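Local structure of putative uncharacterized protein (Ustilago maydis, 4GNX) at residues Leu9-Asn14 with Ala79-Ala84; Ile345-Val350 with Gln356-Gly361; Ala406-Phe411 with Ala415-Thr420. The protein binds single-stranded DNA as a subunit of replication protein A, through OB-fold domains, and so probably protects unwound strands during DNA replication and repair. All blocks are in the same frame, centred on the assembly; numbering follows the deposited sequence.

Contact 1 (Leu9-Asn14 with Ala79-Ala84); sequences LSPYQN and ARVNIA
Val81 presses the forked end of its side chain against the backbone between Leu9 and Pro11, and nearly all of this contact is made by that one valine. CG2 of Val81 comes nearest, 3.5 Å from the carbonyl oxygen of Ser10, while Val81 CB sits 3.9 Å from Pro11 N. The two methyls divide the work: with CG1 anti to the backbone N (chi1 -178°), this branch turns to the proline ring and lies 4.3 Å from Pro11 CD, leaving CG2 to approach Leu9 CB at 4.4 Å. Ser10 and Pro11 begin a type I turn that runs to Gln13, inside which a weak, bent hydrogen bond runs from Tyr12 N to Ser10 OG. Farther out, strand 80-83 is held by backbone hydrogen bonds from Arg80 to Thr98 and from Asn82 to Glu96, and Tyr95 of the same neighbouring strand touches both Pro11 and Val81. Leu9 leans on Trp16, and Arg80 forms a salt bridge with Glu100. The N-terminal turn thus meets this strand of the first OB domain through van der Waals packing of one valine on backbone and on Leu9 and Pro11 side-chain atoms, with no directional bond across the contact.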
loop_
_atom_site.group_PDB
_atom_site.type_symbol
_atom_site.label_atom_id
_atom_site.label_comp_id
_atom_site.label_asym_id
_atom_site.label_seq_id
_atom_site.Cartn_x
_atom_site.Cartn_y
_atom_site.Cartn_z
ATOM N N LEU C 9 -21.969 -13.220 -19.803
ATOM C CA LEU C 9 -22.857 -12.100 -19.463
ATOM C C LEU C 9 -22.324 -10.706 -19.758
ATOM O O LEU C 9 -21.137 -10.425 -19.594
ATOM C CB LEU C 9 -23.202 -12.151 -17.987
ATOM C CG LEU C 9 -23.753 -13.463 -17.418
ATOM C CD1 LEU C 9 -23.665 -13.416 -15.883
ATOM C CD2 LEU C 9 -25.161 -13.752 -17.934
ATOM N N SER C 10 -23.224 -9.813 -20.142
ATOM C CA SER C 10 -22.863 -8.454 -20.551
ATOM C C SER C 10 -24.108 -7.577 -20.503
ATOM O O SER C 10 -25.232 -8.092 -20.530
ATOM C CB SER C 10 -22.329 -8.456 -21.993
ATOM O OG SER C 10 -23.360 -8.813 -22.907
ATOM N N PRO C 11 -23.922 -6.250 -20.472
ATOM C CA PRO C 11 -25.082 -5.353 -20.590
ATOM C C PRO C 11 -25.813 -5.475 -21.942
ATOM O O PRO C 11 -26.996 -5.132 -22.032
ATOM C CB PRO C 11 -24.471 -3.952 -20.460
ATOM C CG PRO C 11 -23.052 -4.151 -19.996
ATOM C CD PRO C 11 -22.639 -5.517 -20.429
ATOM N N TYR C 12 -25.124 -5.991 -22.965
ATOM C CA TYR C 12 -25.633 -5.988 -24.359
ATOM C C TYR C 12 -26.673 -7.071 -24.680
ATOM O O TYR C 12 -27.297 -7.037 -25.741
ATOM C CB TYR C 12 -24.470 -6.002 -25.387
ATOM C CG TYR C 12 -23.430 -4.949 -25.090
ATOM C CD1 TYR C 12 -23.566 -3.655 -25.571
ATOM C CD2 TYR C 12 -22.342 -5.241 -24.268
ATOM C CE1 TYR C 12 -22.630 -2.679 -25.266
ATOM C CE2 TYR C 12 -21.397 -4.283 -23.956
ATOM C CZ TYR C 12 -21.545 -3.001 -24.452
ATOM O OH TYR C 12 -20.604 -2.051 -24.123
ATOM N N GLN C 13 -26.862 -8.013 -23.759
ATOM C CA GLN C 13 -27.820 -9.088 -23.938
ATOM C C GLN C 13 -28.700 -9.135 -22.702
ATOM O O GLN C 13 -28.196 -9.136 -21.569
ATOM C CB GLN C 13 -27.091 -10.410 -24.163
ATOM C CG GLN C 13 -27.978 -11.639 -24.215
ATOM C CD GLN C 13 -28.923 -11.632 -25.406
ATOM O OE1 GLN C 13 -30.125 -11.842 -25.255
ATOM N NE2 GLN C 13 -28.383 -11.375 -26.600
ATOM N N ASN C 14 -30.011 -9.159 -22.930
ATOM C CA ASN C 14 -30.984 -9.077 -21.842
ATOM C C ASN C 14 -31.770 -10.351 -21.582
ATOM O O ASN C 14 -32.252 -10.562 -20.471
ATOM C CB ASN C 14 -31.931 -7.902 -22.060
ATOM C CG ASN C 14 -31.221 -6.566 -21.971
ATOM O OD1 ASN C 14 -30.163 -6.453 -21.334
ATOM N ND2 ASN C 14 -31.791 -5.543 -22.618
ATOM N N ALA C 79 -32.046 -10.172 -14.544
ATOM C CA ALA C 79 -31.381 -9.232 -13.643
ATOM C C ALA C 79 -30.416 -8.339 -14.448
ATOM O O ALA C 79 -30.014 -8.696 -15.552
ATOM C CB ALA C 79 -30.620 -10.006 -12.590
ATOM N N ARG C 80 -30.043 -7.184 -13.899
ATOM C CA ARG C 80 -29.165 -6.251 -14.613
ATOM C C ARG C 80 -27.703 -6.656 -14.488
ATOM O O ARG C 80 -27.256 -7.109 -13.439
ATOM C CB ARG C 80 -29.360 -4.793 -14.145
ATOM C CG ARG C 80 -30.821 -4.395 -13.965
ATOM C CD ARG C 80 -31.213 -2.965 -14.376
ATOM N NE ARG C 80 -32.655 -2.773 -14.128
ATOM C CZ ARG C 80 -33.347 -1.651 -14.321
ATOM N NH1 ARG C 80 -32.758 -0.549 -14.781
ATOM N NH2 ARG C 80 -34.650 -1.632 -14.041
ATOM N N VAL C 81 -26.975 -6.512 -15.589
ATOM C CA VAL C 81 -25.529 -6.642 -15.575
ATOM C C VAL C 81 -24.955 -5.243 -15.502
ATOM O O VAL C 81 -25.219 -4.403 -16.374
ATOM C CB VAL C 81 -24.978 -7.289 -16.845
ATOM C CG1 VAL C 81 -23.476 -7.429 -16.722
ATOM C CG2 VAL C 81 -25.634 -8.629 -17.104
ATOM N N ASN C 82 -24.162 -5.029 -14.462
ATOM C CA ASN C 82 -23.595 -3.739 -14.142
ATOM C C ASN C 82 -22.102 -3.764 -14.143
ATOM O O ASN C 82 -21.512 -4.830 -14.071
ATOM C CB ASN C 82 -24.030 -3.349 -12.748
ATOM C CG ASN C 82 -25.326 -2.608 -12.755
ATOM O OD1 ASN C 82 -25.609 -1.831 -13.678
ATOM N ND2 ASN C 82 -26.132 -2.831 -11.726
ATOM N N ILE C 83 -21.503 -2.579 -14.214
ATOM C CA ILE C 83 -20.076 -2.408 -14.020
ATOM C C ILE C 83 -19.709 -2.788 -12.596
ATOM O O ILE C 83 -20.344 -2.330 -11.661
ATOM C CB ILE C 83 -19.682 -0.943 -14.218
ATOM C CG1 ILE C 83 -20.304 -0.376 -15.506
ATOM C CG2 ILE C 83 -18.167 -0.773 -14.169
ATOM C CD1 ILE C 83 -19.876 -1.061 -16.787
ATOM N N ALA C 84 -18.698 -3.633 -12.428
ATOM C CA ALA C 84 -18.310 -4.091 -11.103
ATOM C C ALA C 84 -17.768 -2.932 -10.286
ATOM O O ALA C 84 -17.053 -2.085 -10.822
ATOM C CB ALA C 84 -17.280 -5.189 -11.213
#

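Contact 2 (Ile345-Val350 with Gln356-Gly361); sequences ILSTNV and QMWLSG. With nucleotides of chain G.
Leu346 and Gly361 open the pairing with two backbone hydrogen bonds, and the absence of a side chain on Gly361 leaves the leucine to reach past it toward Leu369 and Ile370 of helix 363-370. Ser347 turns to the other face of the sheet, where its OG donates a hydrogen bond of 2.8 Å to O2 of thymidine DT18 of chain G. Thr348 is again doubly bonded, exchanging N-H and C=O with Leu359; its CG2 runs alongside Leu359 CB, 3.9 Å apart, while OG1 is taken up by the carbonyl oxygen of Tyr300. Asn349 follows on the DNA side. Its CB stands 3.6 Å from the centroid of the six-membered ring of Trp358, 3° off the ring normal, a CH-pi contact made squarely over the face. The opposite face of that indole carries DT18, whose C4 lies 3.4 Å above the ring plane, so the tryptophan is sandwiched between asparagine and base. Val350 returns to the inner side: its backbone pairs with Met357, and its CG2 meets Leu359 CD1 at 3.8 Å, with Phe402 touching both residues. An antiparallel hairpin with Leu346, Val350 and Leu359 toward the core and Ser347 and Trp358 meeting DNA is consistent with strands 2 and 3 of an OB fold, here in the C-terminal domain.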
loop_
_atom_site.group_PDB
_atom_site.type_symbol
_atom_site.label_atom_id
_atom_site.label_comp_id
_atom_site.label_asym_id
_atom_site.label_seq_id
_atom_site.Cartn_x
_atom_site.Cartn_y
_atom_site.Cartn_z
ATOM N N ILE C 345 18.218 12.012 20.431
ATOM C CA ILE C 345 16.838 12.236 20.860
ATOM C C ILE C 345 16.095 12.930 19.721
ATOM O O ILE C 345 15.640 14.062 19.835
ATOM C CB ILE C 345 16.770 13.020 22.183
ATOM C CG1 ILE C 345 17.946 14.014 22.275
ATOM C CG2 ILE C 345 16.805 12.028 23.330
ATOM C CD1 ILE C 345 17.948 14.947 23.477
ATOM N N LEU C 346 15.989 12.218 18.615
ATOM C CA LEU C 346 15.529 12.769 17.361
ATOM C C LEU C 346 14.082 13.266 17.376
ATOM O O LEU C 346 13.162 12.546 17.770
ATOM C CB LEU C 346 15.671 11.706 16.286
ATOM C CG LEU C 346 15.275 12.086 14.861
ATOM C CD1 LEU C 346 16.543 12.399 14.085
ATOM C CD2 LEU C 346 14.532 10.925 14.216
ATOM N N SER C 347 13.891 14.499 16.924
ATOM C CA SER C 347 12.554 15.024 16.712
ATOM C C SER C 347 12.351 15.301 15.225
ATOM O O SER C 347 12.952 16.234 14.674
ATOM C CB SER C 347 12.358 16.302 17.513
ATOM O OG SER C 347 11.004 16.439 17.890
ATOM N N THR C 348 11.508 14.504 14.566
ATOM C CA THR C 348 11.366 14.615 13.118
ATOM C C THR C 348 9.946 14.776 12.607
ATOM O O THR C 348 9.065 14.026 12.987
ATOM C CB THR C 348 12.021 13.423 12.407
ATOM O OG1 THR C 348 12.006 13.674 11.005
ATOM C CG2 THR C 348 11.281 12.118 12.694
ATOM N N ASN C 349 9.741 15.752 11.732
ATOM C CA ASN C 349 8.444 15.986 11.102
ATOM C C ASN C 349 8.283 15.237 9.765
ATOM O O ASN C 349 9.028 15.465 8.805
ATOM C CB ASN C 349 8.220 17.491 10.901
ATOM C CG ASN C 349 6.790 17.832 10.494
ATOM O OD1 ASN C 349 6.562 18.351 9.419
ATOM N ND2 ASN C 349 5.824 17.550 11.364
ATOM N N VAL C 350 7.300 14.343 9.709
ATOM C CA VAL C 350 7.078 13.512 8.531
ATOM C C VAL C 350 5.726 13.818 7.931
ATOM O O VAL C 350 4.786 14.157 8.652
ATOM C CB VAL C 350 7.188 11.992 8.836
ATOM C CG1 VAL C 350 8.519 11.675 9.510
ATOM C CG2 VAL C 350 6.011 11.486 9.664
ATOM N N GLN C 356 0.674 15.901 8.115
ATOM C CA GLN C 356 2.039 15.970 8.588
ATOM C C GLN C 356 2.059 15.600 10.087
ATOM O O GLN C 356 1.117 15.869 10.820
ATOM C CB GLN C 356 2.615 17.352 8.226
ATOM C CG GLN C 356 3.227 18.175 9.350
ATOM C CD GLN C 356 2.203 18.677 10.342
ATOM O OE1 GLN C 356 1.232 19.345 9.966
ATOM N NE2 GLN C 356 2.410 18.351 11.623
ATOM N N MET C 357 3.114 14.952 10.538
ATOM C CA MET C 357 3.133 14.461 11.906
ATOM C C MET C 357 4.535 14.387 12.498
ATOM O O MET C 357 5.490 14.018 11.814
ATOM C CB MET C 357 2.471 13.086 11.934
ATOM C CG MET C 357 2.925 12.146 13.036
ATOM S SD MET C 357 2.668 10.443 12.519
ATOM C CE MET C 357 0.890 10.341 12.728
ATOM N N TRP C 358 4.629 14.694 13.787
ATOM C CA TRP C 358 5.898 14.624 14.519
ATOM C C TRP C 358 6.188 13.296 15.126
ATOM O O TRP C 358 5.335 12.730 15.819
ATOM C CB TRP C 358 5.888 15.653 15.604
ATOM C CG TRP C 358 6.102 17.042 15.059
ATOM C CD1 TRP C 358 5.144 17.997 14.778
ATOM C CD2 TRP C 358 7.377 17.666 14.702
ATOM N NE1 TRP C 358 5.722 19.129 14.294
ATOM C CE2 TRP C 358 7.053 19.006 14.227
ATOM C CE3 TRP C 358 8.708 17.268 14.752
ATOM C CZ2 TRP C 358 8.030 19.902 13.819
ATOM C CZ3 TRP C 358 9.688 18.174 14.329
ATOM C CH2 TRP C 358 9.356 19.461 13.872
ATOM N N LEU C 359 7.397 12.799 14.868
ATOM C CA LEU C 359 7.881 11.523 15.402
ATOM C C LEU C 359 9.165 11.703 16.214
ATOM O O LEU C 359 10.024 12.510 15.872
ATOM C CB LEU C 359 8.142 10.529 14.263
ATOM C CG LEU C 359 6.981 10.081 13.364
ATOM C CD1 LEU C 359 7.469 9.179 12.246
ATOM C CD2 LEU C 359 5.909 9.345 14.129
ATOM N N SER C 360 9.312 10.952 17.296
ATOM C CA SER C 360 10.606 10.926 17.981
ATOM C C SER C 360 11.300 9.591 17.835
ATOM O O SER C 360 10.654 8.538 17.814
ATOM C CB SER C 360 10.505 11.330 19.451
ATOM O OG SER C 360 9.434 10.671 20.075
ATOM N N GLY C 361 12.621 9.672 17.709
ATOM C CA GLY C 361 13.472 8.521 17.475
ATOM C C GLY C 361 14.676 8.484 18.406
ATOM O O GLY C 361 15.178 9.520 18.862
ATOM P P DT G 18 6.809 25.041 18.999
ATOM O OP1 DT G 18 7.160 26.282 19.739
ATOM O OP2 DT G 18 5.477 24.922 18.353
ATOM O "O5'" DT G 18 7.926 24.816 17.887
ATOM C "C5'" DT G 18 9.322 25.048 18.173
ATOM C "C4'" DT G 18 10.163 23.925 17.612
ATOM O "O4'" DT G 18 9.742 22.690 18.221
ATOM C "C3'" DT G 18 10.021 23.710 16.104
ATOM O "O3'" DT G 18 11.029 24.402 15.346
ATOM C "C2'" DT G 18 10.082 22.201 15.930
ATOM C "C1'" DT G 18 9.928 21.613 17.327
ATOM N N1 DT G 18 8.796 20.689 17.508
ATOM C C2 DT G 18 9.075 19.439 18.007
ATOM O O2 DT G 18 10.206 19.063 18.269
ATOM N N3 DT G 18 7.977 18.634 18.184
ATOM C C4 DT G 18 6.658 18.954 17.928
ATOM O O4 DT G 18 5.777 18.126 18.139
ATOM C C5 DT G 18 6.435 20.289 17.418
ATOM C C7 DT G 18 5.035 20.723 17.109
ATOM C C6 DT G 18 7.501 21.082 17.244
#

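Contact 3 (Ala406-Phe411 with Ala415-Thr420); sequences AKMDTF and ARVRYT. With nucleotides of chain G.
Met408 fits itself round Val417 and Ala415 by curling its chain: bends at chi2 (-49°) and chi3 (-58°) fold the thioether across the neighbouring strand, SD passing beside Val417 CG2 and CE settling 3.7 Å from Ala415 CB. On the same face, Ala406 offers a small methyl that Tyr419 lies against. The alanine CB is 3.5 Å from Tyr419 CD2, approaching the ring obliquely, and 4.4 Å from Val417 CG1; that valine methyl in turn rests over one face of the tyrosine ring toward its rim. Phe292 of strand 290-310 packs on both Ala406 and Tyr419. Between these side chains the backbones of Lys407 and Arg418 exchange a pair of hydrogen bonds, N to O in each direction. The two strands belong to the hairpin 398-411/414-426, corresponding to the fourth and fifth strands of an OB barrel, whose connecting loop commonly meets DNA. The face bearing Asp409, Arg416 and Arg418 is turned to the DNA. Asp409 OD2 receives NE of Arg418 at 2.9 Å in a salt bridge, the carboxylate and guanidinium planes standing 73° apart and the oxygen displaced from the guanidinium plane. This grip probably steadies the arginine, which twists at chi2 and chi3 to extend its NH2 toward O4 of DT14 of chain G, while NH1 makes a weak hydrogen bond to Ser360 OG. Arg416 lies beside DT17 of chain G, phosphate oxygen OP2 being modelled over the rim of one guanidinium face, although the exact placement of that group is doubtful. Farther along, the poorly ordered ring of Phe411 flanks DT16 of chain G: sugar atom C2' lies over one face, offset toward the rim, and CD1 of Phe411 is modelled 3.4 Å from C5 of the DT16 base.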
loop_
_atom_site.group_PDB
_atom_site.type_symbol
_atom_site.label_atom_id
_atom_site.label_comp_id
_atom_site.label_asym_id
_atom_site.label_seq_id
_atom_site.Cartn_x
_atom_site.Cartn_y
_atom_site.Cartn_z
ATOM N N ALA C 406 2.075 4.897 20.001
ATOM C CA ALA C 406 1.538 6.194 20.422
ATOM C C ALA C 406 1.009 6.060 21.835
ATOM O O ALA C 406 0.188 5.190 22.107
ATOM C CB ALA C 406 0.430 6.651 19.484
ATOM N N LYS C 407 1.485 6.926 22.722
ATOM C CA LYS C 407 1.149 6.872 24.133
ATOM C C LYS C 407 0.931 8.252 24.704
ATOM O O LYS C 407 1.327 9.248 24.107
ATOM C CB LYS C 407 2.273 6.204 24.919
ATOM C CG LYS C 407 1.987 4.773 25.330
ATOM C CD LYS C 407 2.125 4.609 26.832
ATOM C CE LYS C 407 3.551 4.793 27.320
ATOM N NZ LYS C 407 3.693 4.331 28.732
ATOM N N MET C 408 0.311 8.293 25.879
ATOM C CA MET C 408 0.207 9.509 26.669
ATOM C C MET C 408 1.433 9.682 27.556
ATOM O O MET C 408 1.840 8.745 28.249
ATOM C CB MET C 408 -1.042 9.464 27.557
ATOM C CG MET C 408 -2.372 9.555 26.821
ATOM S SD MET C 408 -2.484 10.901 25.620
ATOM C CE MET C 408 -2.178 12.359 26.620
ATOM N N ASP C 409 2.022 10.875 27.521
ATOM C CA ASP C 409 3.017 11.293 28.511
ATOM C C ASP C 409 2.380 12.308 29.417
ATOM O O ASP C 409 1.507 13.062 28.988
ATOM C CB ASP C 409 4.208 11.970 27.853
ATOM C CG ASP C 409 5.009 11.037 27.002
ATOM O OD1 ASP C 409 4.709 9.822 27.001
ATOM O OD2 ASP C 409 5.941 11.525 26.328
ATOM N N THR C 410 2.839 12.348 30.662
ATOM C CA THR C 410 2.355 13.330 31.615
ATOM C C THR C 410 3.473 14.287 32.016
ATOM O O THR C 410 4.262 14.005 32.920
ATOM C CB THR C 410 1.720 12.658 32.837
ATOM O OG1 THR C 410 1.120 11.421 32.432
ATOM C CG2 THR C 410 0.655 13.568 33.448
ATOM N N PHE C 411 3.531 15.406 31.295
ATOM C CA PHE C 411 4.433 16.524 31.576
ATOM C C PHE C 411 3.777 17.438 32.623
ATOM O O PHE C 411 2.866 18.208 32.301
ATOM C CB PHE C 411 4.768 17.256 30.253
ATOM C CG PHE C 411 5.330 18.655 30.416
ATOM C CD1 PHE C 411 6.479 18.900 31.178
ATOM C CD2 PHE C 411 4.730 19.732 29.759
ATOM C CE1 PHE C 411 6.993 20.189 31.302
ATOM C CE2 PHE C 411 5.243 21.022 29.880
ATOM C CZ PHE C 411 6.376 21.251 30.652
ATOM N N ALA C 415 -0.846 16.904 29.601
ATOM C CA ALA C 415 -0.717 15.593 28.984
ATOM C C ALA C 415 -0.700 15.636 27.452
ATOM O O ALA C 415 -1.708 15.958 26.832
ATOM C CB ALA C 415 -1.822 14.680 29.488
ATOM N N ARG C 416 0.446 15.305 26.855
ATOM C CA ARG C 416 0.594 15.262 25.402
ATOM C C ARG C 416 0.700 13.832 24.898
ATOM O O ARG C 416 1.292 12.981 25.564
ATOM C CB ARG C 416 1.841 16.040 24.965
ATOM C CG ARG C 416 1.690 17.556 24.963
ATOM C CD ARG C 416 1.058 18.059 23.664
ATOM N NE ARG C 416 1.077 19.525 23.541
ATOM C CZ ARG C 416 1.673 20.211 22.561
ATOM N NH1 ARG C 416 2.308 19.593 21.571
ATOM N NH2 ARG C 416 1.621 21.538 22.564
ATOM N N VAL C 417 0.130 13.565 23.721
ATOM C CA VAL C 417 0.402 12.298 23.024
ATOM C C VAL C 417 1.756 12.369 22.350
ATOM O O VAL C 417 2.107 13.394 21.771
ATOM C CB VAL C 417 -0.649 11.952 21.952
ATOM C CG1 VAL C 417 -0.240 10.701 21.192
ATOM C CG2 VAL C 417 -2.008 11.733 22.590
ATOM N N ARG C 418 2.524 11.287 22.433
ATOM C CA ARG C 418 3.748 11.221 21.652
ATOM C C ARG C 418 3.826 10.005 20.728
ATOM O O ARG C 418 3.266 8.944 21.005
ATOM C CB ARG C 418 4.998 11.408 22.516
ATOM C CG ARG C 418 5.002 12.753 23.240
ATOM C CD ARG C 418 6.356 13.446 23.271
ATOM N NE ARG C 418 7.346 12.744 24.084
ATOM C CZ ARG C 418 8.427 12.138 23.594
ATOM N NH1 ARG C 418 8.691 12.161 22.291
ATOM N NH2 ARG C 418 9.256 11.512 24.409
ATOM N N TYR C 419 4.484 10.202 19.596
ATOM C CA TYR C 419 4.643 9.162 18.609
ATOM C C TYR C 419 6.113 8.747 18.546
ATOM O O TYR C 419 7.001 9.553 18.234
ATOM C CB TYR C 419 4.135 9.650 17.249
ATOM C CG TYR C 419 2.685 10.113 17.256
ATOM C CD1 TYR C 419 2.347 11.462 17.119
ATOM C CD2 TYR C 419 1.645 9.193 17.396
ATOM C CE1 TYR C 419 1.015 11.874 17.129
ATOM C CE2 TYR C 419 0.316 9.592 17.409
ATOM C CZ TYR C 419 0.001 10.927 17.275
ATOM O OH TYR C 419 -1.335 11.286 17.297
ATOM N N THR C 420 6.366 7.485 18.865
ATOM C CA THR C 420 7.721 6.984 18.925
ATOM C C THR C 420 7.972 6.029 17.771
ATOM O O THR C 420 7.113 5.238 17.399
ATOM C CB THR C 420 7.985 6.266 20.255
ATOM O OG1 THR C 420 7.373 7.003 21.314
ATOM C CG2 THR C 420 9.482 6.154 20.521
ATOM P P DT G 17 5.504 22.239 24.843
ATOM O OP1 DT G 17 4.892 22.678 26.124
ATOM O OP2 DT G 17 4.806 21.229 24.007
ATOM O "O5'" DT G 17 5.737 23.547 23.961
ATOM C "C5'" DT G 17 7.058 23.957 23.563
ATOM C "C4'" DT G 17 7.425 23.336 22.234
ATOM O "O4'" DT G 17 7.686 21.923 22.403
ATOM C "C3'" DT G 17 6.365 23.439 21.130
ATOM O "O3'" DT G 17 7.033 23.732 19.896
ATOM C "C2'" DT G 17 5.798 22.031 21.055
ATOM C "C1'" DT G 17 7.039 21.215 21.359
ATOM N N1 DT G 17 6.836 19.818 21.807
ATOM C C2 DT G 17 7.936 19.130 22.272
ATOM O O2 DT G 17 9.050 19.623 22.347
ATOM N N3 DT G 17 7.680 17.838 22.660
ATOM C C4 DT G 17 6.466 17.177 22.618
ATOM O O4 DT G 17 6.390 16.014 23.003
ATOM C C5 DT G 17 5.359 17.953 22.107
ATOM C C7 DT G 17 4.008 17.317 22.020
ATOM C C6 DT G 17 5.597 19.217 21.727
ATOM P P DT G 16 12.185 22.351 27.711
ATOM O OP1 DT G 16 12.146 22.994 26.373
ATOM O OP2 DT G 16 12.618 23.148 28.890
ATOM O "O5'" DT G 16 10.745 21.746 28.040
ATOM C "C5'" DT G 16 9.538 22.264 27.443
ATOM C "C4'" DT G 16 8.891 21.216 26.566
ATOM O "O4'" DT G 16 9.175 19.892 27.068
ATOM C "C3'" DT G 16 7.365 21.313 26.467
ATOM O "O3'" DT G 16 6.985 21.705 25.145
ATOM C "C2'" DT G 16 6.865 19.906 26.769
ATOM C "C1'" DT G 16 8.112 19.043 26.689
ATOM N N1 DT G 16 8.109 17.873 27.596
ATOM C C2 DT G 16 7.408 16.751 27.211
ATOM O O2 DT G 16 6.792 16.676 26.158
ATOM N N3 DT G 16 7.455 15.711 28.107
ATOM C C4 DT G 16 8.116 15.682 29.321
ATOM O O4 DT G 16 8.070 14.672 30.018
ATOM C C5 DT G 16 8.831 16.893 29.662
ATOM C C7 DT G 16 9.576 16.956 30.958
ATOM C C6 DT G 16 8.791 17.913 28.794
ATOM P P DT G 14 16.801 11.030 29.811
ATOM O OP1 DT G 14 17.833 10.738 30.842
ATOM O OP2 DT G 14 15.368 10.763 30.096
ATOM O "O5'" DT G 14 16.938 12.509 29.240
ATOM C "C5'" DT G 14 17.989 12.833 28.316
ATOM C "C4'" DT G 14 17.853 14.272 27.885
ATOM O "O4'" DT G 14 17.057 14.319 26.682
ATOM C "C3'" DT G 14 17.143 15.165 28.901
ATOM O "O3'" DT G 14 17.704 16.476 28.980
ATOM C "C2'" DT G 14 15.711 15.218 28.407
ATOM C "C1'" DT G 14 15.819 14.978 26.910
ATOM N N1 DT G 14 14.741 14.112 26.398
ATOM C C2 DT G 14 13.875 14.635 25.462
ATOM O O2 DT G 14 13.978 15.768 25.017
ATOM N N3 DT G 14 12.883 13.773 25.056
ATOM C C4 DT G 14 12.675 12.475 25.488
ATOM O O4 DT G 14 11.744 11.820 25.031
ATOM C C5 DT G 14 13.618 11.994 26.478
ATOM C C7 DT G 14 13.470 10.604 27.010
ATOM C C6 DT G 14 14.587 12.827 26.878
#

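In the fold
From the N terminus, contact 1 comes first and closes a long loop: the 64 residues between its segments carry much of the first OB domain, so that edge strand 80-83 comes back to the leading turn. Contacts 2 and 3 follow far along the chain, each closing a short hairpin in the C-terminal domain, and none of the three nests within or crosses another. Contact 1 lies about 52 Å from contact 2, centre to centre. Contacts 2 and 3, with centres about 13 Å apart, belong to the same five-stranded antiparallel sheet; their strands 355-362 and 414-426 end its order yet touch through Ser360 and Tyr419, as expected where a sheet curls into a barrel.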